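Local atomic coordinates of tryptophan synthase alpha chain (Chlamydia trachomatis, PDB entry 6V82), a protein that probably catalyses, as the alpha subunit of tryptophan synthase, the aldol cleavage of indoleglycerol phosphate to indole and glyceraldehyde 3-phosphate. Residues 7-19 and 218-231. Sequence-based numbering, arbitrary orientation.
Sequences VFKQTKLCIGYLT and LNYSDGFIVKTAFV
Y17 and K227 both swing their CG atoms anti to the backbone N (chi1 176° and 178°), and the two side chains run alongside each other in the same direction. A bend at chi2 (61°) lays the lysine chain over one face of the tyrosine ring, with K227 CE 3.6 Å from the centroid of the Y17 ring in a CH-pi contact. K227 NZ lies 4.8 Å from the centroid of the Y17 ring, a cation-pi interaction over the same face, and also forms a salt bridge to D55, a predicted proton acceptor of the active site. A long aliphatic chain with a charged end suits this place, since its methylenes pack on the aromatic ring while the ammonium reaches the carboxylate. V231 CG2 meets the ring's edge at Y17 CD2, and the hydroxyl of Y17 is hydrogen-bonded to T19 OG1, itself also bonded to S62 OG; this restrains the ring at its hydroxyl end. One water donates to Y17 O and K227 O and accepts from V231 N, bridging strand 13-19, the turn after strand 223-226 and helix 229-236.

Five backbone hydrogen bonds join the segments: four link the parallel strands, the straightest from I15 N to F224 O (2.8 Å), and the fifth runs from L13 N to D222 O just before strand 223-226. Branched I15 and I225 fill one buried sheet face, CB to CB 4.1 Å. On the other, small C14 accommodates the F224 ring, C14 CB 3.6 Å from F224 CZ and the sulfur oblique to it. G16, lacking a side chain, lets F230 CE2 come within 3.8 Å of G16 CA.

This pairing of first and eighth strands closes the TIM barrel: strand 13-19 lies between 42-46 and 223-226, I225 touches R205 of strand 202-205 and reaches past strand 13-19 to E44, a predicted proton acceptor, on strand 42-46, and helix 57-68 packs against Y17, T19 and V231.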
loop_
_atom_site.group_PDB
_atom_site.type_symbol
_atom_site.label_atom_id
_atom_site.label_comp_id
_atom_site.label_asym_id
_atom_site.label_seq_id
_atom_site.Cartn_x
_atom_site.Cartn_y
_atom_site.Cartn_z
ATOM N N VAL A 7 -55.140 33.738 -0.743
ATOM C CA VAL A 7 -54.930 33.388 0.658
ATOM C C VAL A 7 -54.067 34.426 1.365
ATOM O O VAL A 7 -54.193 34.617 2.581
ATOM C CB VAL A 7 -54.340 31.969 0.782
ATOM C CG1 VAL A 7 -52.871 31.941 0.413
ATOM C CG2 VAL A 7 -54.537 31.446 2.191
ATOM N N PHE A 8 -53.196 35.124 0.635
ATOM C CA PHE A 8 -52.350 36.135 1.258
ATOM C C PHE A 8 -53.056 37.470 1.437
ATOM O O PHE A 8 -52.449 38.407 1.963
ATOM C CB PHE A 8 -51.060 36.317 0.454
ATOM C CG PHE A 8 -49.975 35.343 0.831
ATOM C CD1 PHE A 8 -49.655 34.279 0.002
ATOM C CD2 PHE A 8 -49.286 35.487 2.024
ATOM C CE1 PHE A 8 -48.663 33.381 0.354
ATOM C CE2 PHE A 8 -48.299 34.593 2.385
ATOM C CZ PHE A 8 -47.986 33.538 1.551
ATOM N N LYS A 9 -54.319 37.584 1.019
ATOM C CA LYS A 9 -55.127 38.730 1.433
ATOM C C LYS A 9 -55.349 38.714 2.944
ATOM O O LYS A 9 -55.377 39.771 3.585
ATOM C CB LYS A 9 -56.458 38.740 0.678
ATOM C CG LYS A 9 -56.316 38.965 -0.834
ATOM C CD LYS A 9 -57.651 38.827 -1.573
ATOM C CE LYS A 9 -57.654 39.613 -2.890
ATOM N NZ LYS A 9 -59.042 39.814 -3.425
ATOM N N GLN A 10 -55.521 37.525 3.526
ATOM C CA GLN A 10 -55.322 37.380 4.957
ATOM C C GLN A 10 -53.843 37.501 5.253
ATOM O O GLN A 10 -52.991 37.194 4.418
ATOM C CB GLN A 10 -55.805 36.029 5.471
ATOM C CG GLN A 10 -56.995 35.457 4.759
ATOM C CD GLN A 10 -57.073 33.962 4.938
ATOM O OE1 GLN A 10 -57.409 33.238 4.002
ATOM N NE2 GLN A 10 -56.750 33.484 6.142
ATOM N N THR A 11 -53.533 37.931 6.459
ATOM C CA THR A 11 -52.147 38.180 6.799
ATOM C C THR A 11 -51.629 37.102 7.743
ATOM O O THR A 11 -52.396 36.426 8.435
ATOM C CB THR A 11 -51.998 39.574 7.406
ATOM O OG1 THR A 11 -52.961 39.744 8.450
ATOM C CG2 THR A 11 -52.242 40.630 6.334
ATOM N N LYS A 12 -50.305 36.931 7.726
ATOM C CA LYS A 12 -49.586 36.069 8.665
ATOM C C LYS A 12 -50.107 34.628 8.600
ATOM O O LYS A 12 -50.828 34.140 9.474
ATOM C CB LYS A 12 -49.676 36.633 10.089
ATOM C CG LYS A 12 -49.470 38.149 10.175
ATOM C CD LYS A 12 -49.366 38.634 11.624
ATOM C CE LYS A 12 -50.373 37.936 12.544
ATOM N NZ LYS A 12 -51.802 38.171 12.168
ATOM N N LEU A 13 -49.694 33.955 7.532
ATOM C CA LEU A 13 -50.107 32.595 7.225
ATOM C C LEU A 13 -49.102 31.580 7.767
ATOM O O LEU A 13 -47.918 31.870 7.947
ATOM C CB LEU A 13 -50.251 32.423 5.714
ATOM C CG LEU A 13 -51.136 33.448 5.006
ATOM C CD1 LEU A 13 -51.288 33.062 3.547
ATOM C CD2 LEU A 13 -52.507 33.554 5.685
ATOM N N CYS A 14 -49.584 30.372 8.023
ATOM C CA CYS A 14 -48.726 29.276 8.446
ATOM C C CYS A 14 -48.641 28.254 7.324
ATOM O O CYS A 14 -49.668 27.718 6.898
ATOM C CB CYS A 14 -49.245 28.606 9.715
ATOM S SG CYS A 14 -48.437 26.995 9.984
ATOM N N ILE A 15 -47.423 27.976 6.863
ATOM C CA ILE A 15 -47.167 26.922 5.882
ATOM C C ILE A 15 -46.705 25.675 6.623
ATOM O O ILE A 15 -45.813 25.743 7.482
ATOM C CB ILE A 15 -46.117 27.358 4.846
ATOM C CG1 ILE A 15 -46.506 28.693 4.199
ATOM C CG2 ILE A 15 -45.916 26.268 3.805
ATOM C CD1 ILE A 15 -45.403 29.306 3.342
ATOM N N GLY A 16 -47.315 24.537 6.301
ATOM C CA GLY A 16 -46.952 23.278 6.919
ATOM C C GLY A 16 -46.415 22.283 5.912
ATOM O O GLY A 16 -47.037 22.053 4.868
ATOM N N TYR A 17 -45.255 21.697 6.208
ATOM C CA TYR A 17 -44.624 20.729 5.322
ATOM C C TYR A 17 -45.025 19.307 5.686
ATOM O O TYR A 17 -45.053 18.942 6.864
ATOM C CB TYR A 17 -43.099 20.828 5.382
ATOM C CG TYR A 17 -42.447 19.763 4.534
ATOM C CD1 TYR A 17 -42.303 19.938 3.165
ATOM C CD2 TYR A 17 -42.005 18.567 5.094
ATOM C CE1 TYR A 17 -41.724 18.958 2.383
ATOM C CE2 TYR A 17 -41.426 17.589 4.324
ATOM C CZ TYR A 17 -41.289 17.782 2.968
ATOM O OH TYR A 17 -40.717 16.797 2.185
ATOM N N LEU A 18 -45.300 18.505 4.660
ATOM C CA LEU A 18 -45.430 17.059 4.784
ATOM C C LEU A 18 -44.757 16.389 3.595
ATOM O O LEU A 18 -44.811 16.892 2.468
ATOM C CB LEU A 18 -46.887 16.591 4.819
ATOM C CG LEU A 18 -47.722 16.856 6.054
ATOM C CD1 LEU A 18 -49.146 16.353 5.801
ATOM C CD2 LEU A 18 -47.101 16.176 7.253
ATOM N N THR A 19 -44.162 15.225 3.839
ATOM C CA THR A 19 -43.616 14.407 2.761
ATOM C C THR A 19 -44.725 13.529 2.185
ATOM O O THR A 19 -45.238 12.636 2.867
ATOM C CB THR A 19 -42.466 13.543 3.255
ATOM O OG1 THR A 19 -41.416 14.377 3.768
ATOM C CG2 THR A 19 -41.942 12.690 2.109
ATOM N N LEU A 218 -43.368 36.684 12.115
ATOM C CA LEU A 218 -44.494 37.375 11.490
ATOM C C LEU A 218 -44.449 38.896 11.654
ATOM O O LEU A 218 -45.219 39.589 10.980
ATOM C CB LEU A 218 -45.812 36.825 12.047
ATOM C CG LEU A 218 -46.086 35.348 11.758
ATOM C CD1 LEU A 218 -47.272 34.840 12.556
ATOM C CD2 LEU A 218 -46.289 35.092 10.269
ATOM N N ASN A 219 -43.575 39.428 12.520
ATOM C CA ASN A 219 -43.390 40.878 12.606
ATOM C C ASN A 219 -42.975 41.482 11.269
ATOM O O ASN A 219 -43.286 42.646 10.991
ATOM C CB ASN A 219 -42.327 41.223 13.653
ATOM C CG ASN A 219 -42.882 41.305 15.058
ATOM O OD1 ASN A 219 -43.991 41.798 15.276
ATOM N ND2 ASN A 219 -42.101 40.830 16.028
ATOM N N TYR A 220 -42.249 40.723 10.448
ATOM C CA TYR A 220 -41.669 41.221 9.204
ATOM C C TYR A 220 -41.966 40.340 8.003
ATOM O O TYR A 220 -41.877 40.822 6.867
ATOM C CB TYR A 220 -40.142 41.365 9.349
ATOM C CG TYR A 220 -39.455 40.088 9.803
ATOM C CD1 TYR A 220 -39.186 39.856 11.147
ATOM C CD2 TYR A 220 -39.095 39.103 8.883
ATOM C CE1 TYR A 220 -38.571 38.682 11.560
ATOM C CE2 TYR A 220 -38.481 37.926 9.288
ATOM C CZ TYR A 220 -38.222 37.720 10.623
ATOM O OH TYR A 220 -37.613 36.547 11.015
ATOM N N SER A 221 -42.305 39.076 8.210
ATOM C CA SER A 221 -42.606 38.135 7.150
ATOM C C SER A 221 -44.115 38.016 6.989
ATOM O O SER A 221 -44.869 38.203 7.947
ATOM C CB SER A 221 -41.998 36.768 7.464
ATOM O OG SER A 221 -42.300 35.824 6.447
ATOM N N ASP A 222 -44.553 37.713 5.763
ATOM C CA ASP A 222 -45.972 37.497 5.502
ATOM C C ASP A 222 -46.446 36.114 5.928
ATOM O O ASP A 222 -47.651 35.853 5.923
ATOM C CB ASP A 222 -46.263 37.727 4.018
ATOM C CG ASP A 222 -46.015 39.162 3.605
ATOM O OD1 ASP A 222 -46.651 40.059 4.198
ATOM O OD2 ASP A 222 -45.163 39.398 2.719
ATOM N N GLY A 223 -45.533 35.228 6.298
ATOM C CA GLY A 223 -45.909 33.947 6.861
ATOM C C GLY A 223 -44.679 33.271 7.415
ATOM O O GLY A 223 -43.556 33.756 7.255
ATOM N N PHE A 224 -44.903 32.141 8.074
ATOM C CA PHE A 224 -43.813 31.296 8.540
ATOM C C PHE A 224 -44.079 29.864 8.101
ATOM O O PHE A 224 -45.226 29.475 7.862
ATOM C CB PHE A 224 -43.641 31.367 10.068
ATOM C CG PHE A 224 -44.800 30.806 10.833
ATOM C CD1 PHE A 224 -45.925 31.579 11.077
ATOM C CD2 PHE A 224 -44.765 29.509 11.317
ATOM C CE1 PHE A 224 -46.995 31.064 11.785
ATOM C CE2 PHE A 224 -45.831 28.989 12.031
ATOM C CZ PHE A 224 -46.947 29.766 12.264
ATOM N N ILE A 225 -43.014 29.079 7.985
ATOM C CA ILE A 225 -43.123 27.692 7.562
ATOM C C ILE A 225 -42.676 26.791 8.706
ATOM O O ILE A 225 -41.647 27.042 9.345
ATOM C CB ILE A 225 -42.323 27.426 6.273
ATOM C CG1 ILE A 225 -42.362 25.940 5.914
ATOM C CG2 ILE A 225 -40.891 27.908 6.392
ATOM C CD1 ILE A 225 -41.792 25.641 4.534
ATOM N N VAL A 226 -43.477 25.770 8.982
ATOM C CA VAL A 226 -43.127 24.686 9.891
ATOM C C VAL A 226 -42.638 23.542 9.010
ATOM O O VAL A 226 -43.440 22.775 8.465
ATOM C CB VAL A 226 -44.324 24.259 10.745
ATOM C CG1 VAL A 226 -43.940 23.117 11.654
ATOM C CG2 VAL A 226 -44.889 25.442 11.521
ATOM N N LYS A 227 -41.321 23.426 8.855
ATOM C CA LYS A 227 -40.743 22.446 7.939
ATOM C C LYS A 227 -40.530 21.083 8.591
ATOM O O LYS A 227 -40.908 20.057 8.019
ATOM C CB LYS A 227 -39.411 22.967 7.389
ATOM C CG LYS A 227 -38.697 22.006 6.448
ATOM C CD LYS A 227 -39.558 21.719 5.217
ATOM C CE LYS A 227 -38.904 20.695 4.290
ATOM N NZ LYS A 227 -37.718 21.219 3.531
ATOM N N THR A 228 -39.915 21.057 9.773
ATOM C CA THR A 228 -39.526 19.818 10.442
ATOM C C THR A 228 -40.583 19.287 11.416
ATOM O O THR A 228 -40.821 18.073 11.463
ATOM C CB THR A 228 -38.203 20.030 11.191
ATOM O OG1 THR A 228 -37.139 20.219 10.246
ATOM C CG2 THR A 228 -37.866 18.843 12.082
ATOM N N ALA A 229 -41.245 20.168 12.177
ATOM C CA ALA A 229 -41.945 19.725 13.386
ATOM C C ALA A 229 -43.004 18.670 13.081
ATOM O O ALA A 229 -43.086 17.652 13.780
ATOM C CB ALA A 229 -42.564 20.922 14.111
ATOM N N PHE A 230 -43.812 18.887 12.034
ATOM C CA PHE A 230 -44.879 17.949 11.690
ATOM C C PHE A 230 -44.314 16.588 11.296
ATOM O O PHE A 230 -44.772 15.548 11.786
ATOM C CB PHE A 230 -45.737 18.522 10.559
ATOM C CG PHE A 230 -46.507 19.763 10.945
ATOM C CD1 PHE A 230 -47.166 19.838 12.162
ATOM C CD2 PHE A 230 -46.563 20.856 10.091
ATOM C CE1 PHE A 230 -47.873 20.982 12.518
ATOM C CE2 PHE A 230 -47.267 22.000 10.440
ATOM C CZ PHE A 230 -47.921 22.064 11.658
ATOM N N VAL A 231 -43.317 16.576 10.406
ATOM C CA VAL A 231 -42.688 15.319 10.003
ATOM C C VAL A 231 -42.128 14.597 11.222
ATOM O O VAL A 231 -42.353 13.396 11.422
ATOM C CB VAL A 231 -41.593 15.581 8.950
ATOM C CG1 VAL A 231 -40.694 14.356 8.775
ATOM C CG2 VAL A 231 -42.221 15.977 7.626
HETATM O O HOH W 1 -42.988 18.930 9.042
#